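Local coordinates for putative ABC transporter (Thermobispora bispora, PDB 4PE6), which probably serves as the solute-binding component of an ABC transporter for carbohydrate-like molecules, and here holds (2R,3S)-2,3,4-trihydroxybutanoic acid, at residues Ser127-Ala132 with Glu161-Glu166; Arg153-Ser158 with Gly186-Ala191; Met258-Gln263 with Pro287-Glu292. All blocks are in the same frame, centred on the assembly; numbering follows the deposited sequence.

Interaction 1 of 3, residues Ser127-Ala132 with Glu161-Glu166. With LTH ((2R,3S)-2,3,4-trihydroxybutanoic acid), chain C.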
# COMPACT_ATOMS: atom_id res chain seq x y z
N SER A 127 4.56 3.02 -7.75
CA SER A 127 4.40 2.13 -8.93
C SER A 127 3.81 0.77 -8.54
O SER A 127 4.52 -0.15 -8.13
CB SER A 127 5.71 1.90 -9.67
OG SER A 127 5.50 0.96 -10.72
N PHE A 128 2.51 0.65 -8.71
CA PHE A 128 1.83 -0.61 -8.45
C PHE A 128 2.27 -1.68 -9.43
O PHE A 128 2.38 -2.84 -9.06
CB PHE A 128 0.33 -0.39 -8.43
CG PHE A 128 -0.08 0.72 -7.53
CD1 PHE A 128 0.26 0.67 -6.17
CD2 PHE A 128 -0.71 1.84 -8.02
CE1 PHE A 128 -0.07 1.72 -5.33
CE2 PHE A 128 -1.05 2.88 -7.17
CZ PHE A 128 -0.72 2.83 -5.83
N VAL A 129 2.60 -1.26 -10.65
CA VAL A 129 3.14 -2.19 -11.62
C VAL A 129 4.45 -2.80 -11.14
O VAL A 129 4.64 -4.00 -11.24
CB VAL A 129 3.33 -1.53 -12.99
CG1 VAL A 129 4.09 -2.47 -13.92
CG2 VAL A 129 1.97 -1.19 -13.60
N ASP A 130 5.37 -1.98 -10.64
CA ASP A 130 6.64 -2.51 -10.15
C ASP A 130 6.43 -3.50 -9.00
O ASP A 130 7.05 -4.56 -8.98
CB ASP A 130 7.56 -1.38 -9.70
CG ASP A 130 8.19 -0.63 -10.86
OD1 ASP A 130 7.99 -1.04 -12.03
OD2 ASP A 130 8.86 0.38 -10.60
N TRP A 131 5.55 -3.14 -8.06
CA TRP A 131 5.23 -4.02 -6.94
C TRP A 131 4.74 -5.35 -7.45
O TRP A 131 5.32 -6.38 -7.16
CB TRP A 131 4.19 -3.35 -6.04
CG TRP A 131 3.64 -4.18 -4.90
CD1 TRP A 131 3.96 -5.46 -4.56
CD2 TRP A 131 2.62 -3.77 -3.99
NE1 TRP A 131 3.21 -5.87 -3.46
CE2 TRP A 131 2.38 -4.85 -3.10
CE3 TRP A 131 1.89 -2.59 -3.85
CZ2 TRP A 131 1.43 -4.78 -2.08
CZ3 TRP A 131 0.94 -2.53 -2.81
CH2 TRP A 131 0.75 -3.62 -1.93
N ALA A 132 3.67 -5.33 -8.25
CA ALA A 132 3.14 -6.59 -8.77
C ALA A 132 4.18 -7.42 -9.50
O ALA A 132 4.14 -8.65 -9.44
CB ALA A 132 1.91 -6.34 -9.66
N GLU A 161 -5.35 -2.21 -6.81
CA GLU A 161 -5.57 -3.65 -6.88
C GLU A 161 -5.93 -4.08 -8.29
O GLU A 161 -5.43 -5.09 -8.79
CB GLU A 161 -6.67 -4.11 -5.93
CG GLU A 161 -6.72 -5.63 -5.79
CD GLU A 161 -7.38 -6.35 -6.95
OE1 GLU A 161 -8.32 -5.77 -7.56
OE2 GLU A 161 -6.97 -7.51 -7.21
N ALA A 162 -6.78 -3.30 -8.95
CA ALA A 162 -7.20 -3.70 -10.27
C ALA A 162 -5.99 -3.70 -11.21
O ALA A 162 -5.83 -4.61 -12.03
CB ALA A 162 -8.32 -2.80 -10.78
N GLU A 163 -5.12 -2.69 -11.07
CA GLU A 163 -3.93 -2.57 -11.91
C GLU A 163 -2.96 -3.72 -11.68
O GLU A 163 -2.41 -4.30 -12.64
CB GLU A 163 -3.20 -1.24 -11.65
CG GLU A 163 -2.02 -1.05 -12.59
CD GLU A 163 -1.45 0.36 -12.65
OE1 GLU A 163 -1.21 0.97 -11.60
OE2 GLU A 163 -1.22 0.83 -13.78
N MSE A 164 -2.76 -4.06 -10.40
CA MSE A 164 -1.84 -5.13 -10.06
C MSE A 164 -2.34 -6.45 -10.51
O MSE A 164 -1.54 -7.28 -10.95
CB MSE A 164 -1.52 -5.12 -8.56
CG MSE A 164 -0.84 -3.79 -8.21
SE MSE A 164 0.05 -3.77 -6.45
CE MSE A 164 -1.45 -3.39 -5.29
N TYR A 165 -3.65 -6.67 -10.46
CA TYR A 165 -4.22 -7.95 -10.90
C TYR A 165 -3.97 -8.13 -12.41
O TYR A 165 -3.61 -9.22 -12.86
CB TYR A 165 -5.73 -8.09 -10.54
CG TYR A 165 -6.33 -9.45 -10.87
CD1 TYR A 165 -5.76 -10.62 -10.36
CD2 TYR A 165 -7.45 -9.58 -11.70
CE1 TYR A 165 -6.27 -11.87 -10.67
CE2 TYR A 165 -7.96 -10.84 -12.01
CZ TYR A 165 -7.37 -11.98 -11.47
OH TYR A 165 -7.83 -13.23 -11.76
N GLU A 166 -4.14 -7.07 -13.19
CA GLU A 166 -3.83 -7.16 -14.61
C GLU A 166 -2.37 -7.49 -14.81
O GLU A 166 -2.02 -8.30 -15.67
CB GLU A 166 -4.16 -5.85 -15.36
CG GLU A 166 -5.63 -5.52 -15.37
CD GLU A 166 -6.46 -6.62 -15.99
OE1 GLU A 166 -6.16 -7.00 -17.15
OE2 GLU A 166 -7.39 -7.12 -15.30
O1 LTH C . -2.00 -2.76 1.07
C1 LTH C . -2.81 -1.78 0.92
O LTH C . -3.85 -1.57 1.59
C2 LTH C . -2.44 -0.68 -0.10
O2 LTH C . -3.48 0.33 -0.19
C3 LTH C . -2.24 -1.25 -1.49
O3 LTH C . -3.44 -1.90 -1.92
C4 LTH C . -1.95 -0.09 -2.47
O4 LTH C . -0.67 0.46 -2.05
O HOH W 1 1.62 1.62 -11.28

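Interaction 2 of 3, residues Arg153-Ser158 with Gly186-Ala191. With LTH ((2R,3S)-2,3,4-trihydroxybutanoic acid), chain C.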
# COMPACT_ATOMS: atom_id res chain seq x y z
N ARG A 153 -5.75 -11.92 -4.30
CA ARG A 153 -5.92 -10.53 -4.65
C ARG A 153 -5.89 -9.61 -3.43
O ARG A 153 -6.18 -10.02 -2.28
CB ARG A 153 -7.21 -10.34 -5.42
CG ARG A 153 -7.21 -11.10 -6.74
CD ARG A 153 -8.47 -10.89 -7.57
NE ARG A 153 -8.63 -9.50 -7.97
CZ ARG A 153 -9.52 -9.08 -8.88
NH1 ARG A 153 -10.34 -9.93 -9.45
NH2 ARG A 153 -9.60 -7.80 -9.20
N GLY A 154 -5.56 -8.36 -3.70
CA GLY A 154 -5.44 -7.34 -2.66
C GLY A 154 -6.74 -6.64 -2.31
O GLY A 154 -7.77 -7.29 -2.09
N VAL A 155 -6.67 -5.31 -2.23
CA VAL A 155 -7.82 -4.50 -1.85
C VAL A 155 -8.76 -4.36 -3.05
O VAL A 155 -8.80 -3.32 -3.72
CB VAL A 155 -7.39 -3.14 -1.26
CG1 VAL A 155 -8.57 -2.33 -0.77
CG2 VAL A 155 -6.44 -3.39 -0.07
N VAL A 156 -9.54 -5.43 -3.28
CA VAL A 156 -10.46 -5.51 -4.44
C VAL A 156 -11.45 -4.36 -4.41
O VAL A 156 -12.04 -4.04 -3.38
CB VAL A 156 -11.18 -6.89 -4.49
CG1 VAL A 156 -12.28 -6.93 -5.56
CG2 VAL A 156 -10.16 -8.01 -4.76
N GLY A 157 -11.66 -3.75 -5.56
CA GLY A 157 -12.49 -2.55 -5.68
C GLY A 157 -11.62 -1.31 -5.84
O GLY A 157 -12.03 -0.36 -6.52
N SER A 158 -10.42 -1.31 -5.26
CA SER A 158 -9.51 -0.17 -5.41
C SER A 158 -8.78 -0.14 -6.78
O SER A 158 -8.64 -1.15 -7.46
CB SER A 158 -8.48 -0.12 -4.26
OG SER A 158 -7.51 -1.14 -4.40
N GLY A 186 -7.77 -11.57 -0.58
CA GLY A 186 -7.14 -11.44 0.72
C GLY A 186 -7.21 -10.06 1.36
O GLY A 186 -6.97 -9.94 2.55
N MSE A 187 -7.52 -9.02 0.57
CA MSE A 187 -7.54 -7.62 1.07
C MSE A 187 -6.19 -7.15 1.65
O MSE A 187 -6.15 -6.23 2.46
CB MSE A 187 -8.68 -7.38 2.09
CG MSE A 187 -10.06 -7.86 1.64
SE MSE A 187 -10.74 -6.91 0.05
CE MSE A 187 -11.09 -5.15 0.82
N CYS A 188 -5.09 -7.74 1.18
CA CYS A 188 -3.72 -7.54 1.76
C CYS A 188 -3.72 -7.69 3.28
O CYS A 188 -2.99 -7.00 3.99
CB CYS A 188 -3.09 -6.21 1.37
SG CYS A 188 -3.36 -5.73 -0.35
N ASP A 189 -4.56 -8.59 3.77
CA ASP A 189 -4.71 -8.85 5.20
C ASP A 189 -4.40 -10.30 5.48
O ASP A 189 -5.06 -11.18 4.95
CB ASP A 189 -6.12 -8.54 5.65
CG ASP A 189 -6.32 -8.79 7.13
OD1 ASP A 189 -5.52 -8.25 7.91
OD2 ASP A 189 -7.27 -9.52 7.52
N GLY A 190 -3.41 -10.56 6.33
CA GLY A 190 -2.99 -11.93 6.63
C GLY A 190 -4.11 -12.87 7.06
O GLY A 190 -4.26 -13.97 6.50
N ALA A 191 -4.90 -12.44 8.03
CA ALA A 191 -5.96 -13.29 8.57
C ALA A 191 -7.04 -13.57 7.52
O ALA A 191 -7.53 -14.69 7.41
CB ALA A 191 -6.58 -12.68 9.82
O1 LTH C . -2.00 -2.76 1.07
C1 LTH C . -2.81 -1.78 0.92
O LTH C . -3.85 -1.57 1.59
C2 LTH C . -2.44 -0.68 -0.10
O2 LTH C . -3.48 0.33 -0.19
C3 LTH C . -2.24 -1.25 -1.49
O3 LTH C . -3.44 -1.90 -1.92
C4 LTH C . -1.95 -0.09 -2.47
O4 LTH C . -0.67 0.46 -2.05
O HOH W 2 -4.29 -10.16 -0.18

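Interaction 3 of 3, residues Met258-Gln263 with Pro287-Glu292. With LTH ((2R,3S)-2,3,4-trihydroxybutanoic acid), chain C.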
# COMPACT_ATOMS: atom_id res chain seq x y z
N MSE A 258 6.13 -4.23 -0.84
CA MSE A 258 4.83 -3.56 -0.79
C MSE A 258 5.06 -2.11 -1.13
O MSE A 258 6.20 -1.62 -1.15
CB MSE A 258 4.17 -3.60 0.61
CG MSE A 258 3.90 -5.00 1.09
SE MSE A 258 2.68 -5.04 2.64
CE MSE A 258 0.97 -4.78 1.66
N SER A 259 3.97 -1.42 -1.42
CA SER A 259 3.94 0.03 -1.43
C SER A 259 4.32 0.61 -0.07
O SER A 259 4.36 -0.12 0.95
CB SER A 259 2.55 0.52 -1.84
OG SER A 259 1.57 0.03 -0.92
N ASP A 260 4.54 1.92 -0.07
CA ASP A 260 4.97 2.69 1.10
C ASP A 260 3.78 3.24 1.85
O ASP A 260 3.07 4.10 1.33
CB ASP A 260 5.86 3.84 0.63
CG ASP A 260 6.33 4.76 1.75
OD1 ASP A 260 6.40 4.36 2.94
OD2 ASP A 260 6.66 5.91 1.43
N PRO A 261 3.54 2.76 3.09
CA PRO A 261 2.45 3.32 3.88
C PRO A 261 2.60 4.82 4.13
O PRO A 261 1.60 5.51 4.28
CB PRO A 261 2.52 2.55 5.22
CG PRO A 261 3.26 1.31 4.90
CD PRO A 261 4.22 1.67 3.80
N ALA A 262 3.85 5.31 4.17
CA ALA A 262 4.12 6.70 4.38
C ALA A 262 3.88 7.59 3.16
O ALA A 262 4.24 8.75 3.17
CB ALA A 262 5.53 6.88 4.94
N GLN A 263 3.23 7.07 2.12
CA GLN A 263 2.61 7.97 1.17
C GLN A 263 1.70 8.98 1.85
O GLN A 263 1.55 10.09 1.35
CB GLN A 263 1.82 7.21 0.14
CG GLN A 263 2.66 6.51 -0.91
CD GLN A 263 1.79 5.62 -1.76
OE1 GLN A 263 1.33 6.05 -2.82
NE2 GLN A 263 1.54 4.38 -1.30
N PRO A 287 8.46 6.08 -4.25
CA PRO A 287 9.01 4.73 -4.28
C PRO A 287 8.31 3.73 -3.38
O PRO A 287 7.97 4.04 -2.23
CB PRO A 287 10.45 4.91 -3.81
CG PRO A 287 10.38 6.11 -2.91
CD PRO A 287 9.39 7.02 -3.58
N ILE A 288 8.18 2.51 -3.90
CA ILE A 288 7.72 1.37 -3.10
C ILE A 288 8.81 0.95 -2.09
O ILE A 288 9.89 1.55 -2.04
CB ILE A 288 7.37 0.18 -4.01
CG1 ILE A 288 8.60 -0.26 -4.82
CG2 ILE A 288 6.19 0.51 -4.92
CD1 ILE A 288 8.41 -1.58 -5.55
N VAL A 289 8.51 -0.08 -1.29
CA VAL A 289 9.43 -0.64 -0.29
C VAL A 289 9.72 -2.09 -0.67
O VAL A 289 8.95 -3.01 -0.35
CB VAL A 289 8.87 -0.58 1.16
CG1 VAL A 289 9.93 -1.04 2.15
CG2 VAL A 289 8.40 0.83 1.50
N LEU A 290 10.82 -2.29 -1.38
CA LEU A 290 11.29 -3.63 -1.73
C LEU A 290 12.33 -4.06 -0.69
O LEU A 290 13.34 -3.39 -0.53
CB LEU A 290 11.88 -3.61 -3.14
CG LEU A 290 12.63 -4.85 -3.63
CD1 LEU A 290 11.67 -6.00 -3.87
CD2 LEU A 290 13.42 -4.50 -4.90
N ILE A 291 12.08 -5.16 -0.00
CA ILE A 291 13.01 -5.68 1.00
C ILE A 291 13.68 -6.93 0.43
O ILE A 291 13.17 -8.02 0.54
CB ILE A 291 12.30 -5.98 2.33
CG1 ILE A 291 11.62 -4.71 2.82
CG2 ILE A 291 13.30 -6.46 3.37
CD1 ILE A 291 10.77 -4.90 4.05
N GLU A 292 14.83 -6.72 -0.21
CA GLU A 292 15.68 -7.83 -0.64
C GLU A 292 16.41 -8.42 0.56
O GLU A 292 16.45 -7.81 1.64
CB GLU A 292 16.64 -7.36 -1.72
CG GLU A 292 15.90 -6.99 -2.99
CD GLU A 292 16.83 -6.63 -4.11
OE1 GLU A 292 17.56 -5.62 -4.00
OE2 GLU A 292 16.83 -7.37 -5.12
O1 LTH C . -2.00 -2.76 1.07
C1 LTH C . -2.81 -1.78 0.92
O LTH C . -3.85 -1.57 1.59
C2 LTH C . -2.44 -0.68 -0.10
O2 LTH C . -3.48 0.33 -0.19
C3 LTH C . -2.24 -1.25 -1.49
O3 LTH C . -3.44 -1.90 -1.92
C4 LTH C . -1.95 -0.09 -2.47
O4 LTH C . -0.67 0.46 -2.05
O HOH W 3 6.70 6.21 -1.38

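Interaction 1 of 3, residues Ser127-Ala132 with Glu161-Glu166
A pocket wall of the periplasmic binding protein fold is built here from two helices, 128-142 and 159-173, joined where the selenomethionine side chain of Met-164 meets Trp-131 and Phe-128. The short segments 128-132 and 161-166 cross at -47° with their axes 8.7 Å apart, so that side chains rather than backbones fill the interface. Met-164 carries most of it. Its SE lies over one face of the Trp-131 indole, offset toward the rim and 3.9 Å from the centroid of the six-membered ring, a Met-aromatic contact. A bend at the last torsion (chi3 -83°) lays the methyl over the ring as well, CE sitting 3.5 Å from Trp-131 CZ3 in a CH-pi contact. Nearer the backbone, Met-164 CG packs against Phe-128 CB, and Met-164 CB stands 3.8 Å from Ala-132 CB. Glu-163 works along the outer side of the interface. Its OE1 arrives at the edge of the Phe-128 ring, 3.7 Å from CD2 and in the ring plane, with the carboxylate turned 50° from the ring, while OE2 lies against Val-129 CG2. No direct hydrogen bond joins segments 127-132 and 161-166; instead a water accepts from Val-129 N at 3.1 Å and donates to Glu-163 OE1 at 2.9 Å. The N-terminus of helix 128-142 is capped by Ser-127 OG, which takes the N-H of Asp-130. Both aromatic residues belong to the ligand pocket, and the Trp-131 edge presents CZ3 3.5 Å from LTH O4. The chemistry thus divides in two: selenium, standing in for methionine sulfur, and its methyl back the indole face, whereas the Glu-163 carboxylate, reached through water from the start of a helix, probably gains from the positive end of the helix dipole.

Interaction 2 of 3, residues Arg153-Ser158 with Gly186-Ala191
Arg-153 O is the busiest acceptor between these two loops. Gly-186 N gives it a good bond, 2.8 Å long with an N-H...O angle of 158°, and Met-187 N adds a weak one at 3.3 Å. A water donates to the same Arg-153 O at 2.8 Å and in turn accepts from Cys-188 N at 2.9 Å, so three successive backbone N-H groups, those of residues 186 to 188, are directed to one carbonyl, two directly and one by way of water. Met-187 N is shared, since it also makes a weak bond to Gly-154 O at 3.2 Å, the N-H...O angle being only 121°. Gly-154 O accepts as well from Val-156 N, a weak bond that closes the inverse gamma turn centred on Val-155. These bonds tie together the loops that follow the neighbouring parallel strands 147-153 and 178-185, where the alpha/beta fold of this family places residues of its ligand pocket. Beyond the gamma turn, Val-155 O opens a type II turn and is held twice by Ser-158: by its N, and by its OG, which donates from 2.6 Å in the carbonyl plane. Side chains fill in beside this polar network. Cys-188 SG, disulfide-bonded to Cys-213, stands beside its own backbone N (chi1 -41°) and comes within 3.5 Å of Gly-154 CA, an approach allowed by the bare glycine. The same SG lies 3.6 Å from LTH O1, while Val-155 CG2 reaches the other carboxylate oxygen of the ligand. Met-187 curls back through two bent torsions, bringing SE near Val-156 N and CE near Val-155 CG1. Its carbonyl accepts from Asn-30 ND2, which also bonds the ligand.

Interaction 3 of 3, residues Met258-Gln263 with Pro287-Glu292
Pro-287 O and the side chain of Asp-260 begin the contact. The carbonyl lies 3.6 Å from Asp-260 CB, and a single water bridges the pair, donating to Pro-287 O at 2.7 Å and to Asp-260 OD2 at 2.8 Å. That carboxylate is pinned further by Trp-313 NE1 at OD2 and by Trp-311 N at OD1. Ile-288 comes next, its CB 3.6 Å from Met-258 O and its CG2 over the backbone at Ser-259 CA; Ile-288 O bonds to Trp-311 NE1. Val-289 then supplies the backbone pairing. Its N donates to Met-258 O at 2.8 Å, and its O accepts from Met-258 N at 3.1 Å. This is an antiparallel, hydrogen-bonded pair joining strands 255-258 and 283-290. Val-289 CG2 leans on Asp-260, 4.0 Å from its CB. Opposite these residues the chain leaves strand 255-258 and enters a type I turn, in which Asp-260 O accepts Gln-263 N and NE2 from opposite faces of its plane. Ser-259 O accepts from Trp-32 NE1 and Pro-261 packs on helix 31-49, probably as part of a crossing between the two lobes, as in relatives of this fold. The pairing and the turn probably help to position Ser-259 OG, which lies between its own backbone N and carbonyl carbon (chi1 59°) and so turns to the ligand. Its bond to LTH O4, 2.5 Å long, directs the serine hydroxyl to the terminal oxygen of the ligand, with Asp-113 OD1 among the other groups that bond LTH.

How the interactions relate
All three contacts reach the same ligand, and each supplies part of its pocket. Interactions 1 and 2, their centres 13 Å apart, alternate along the chain and are tied by the salt bridge from Glu-161 OE2 to Arg-153 NE, 2.7 Å long, with Tyr-165 packed on the same guanidinium as a cation-pi partner. Interaction 3 is also 13 Å from interaction 1, centre to centre, and joins it at the pocket, where Trp-131 CZ3 lies 3.2 Å from Ser-259 OG. Interactions 2 and 3 do not touch; their nearest atoms are about 4 Å apart. Interactions 1 and 3 attend the O4 end of LTH, while interaction 2 attends its carboxylate, which Met-258 CE of interaction 3 also approaches.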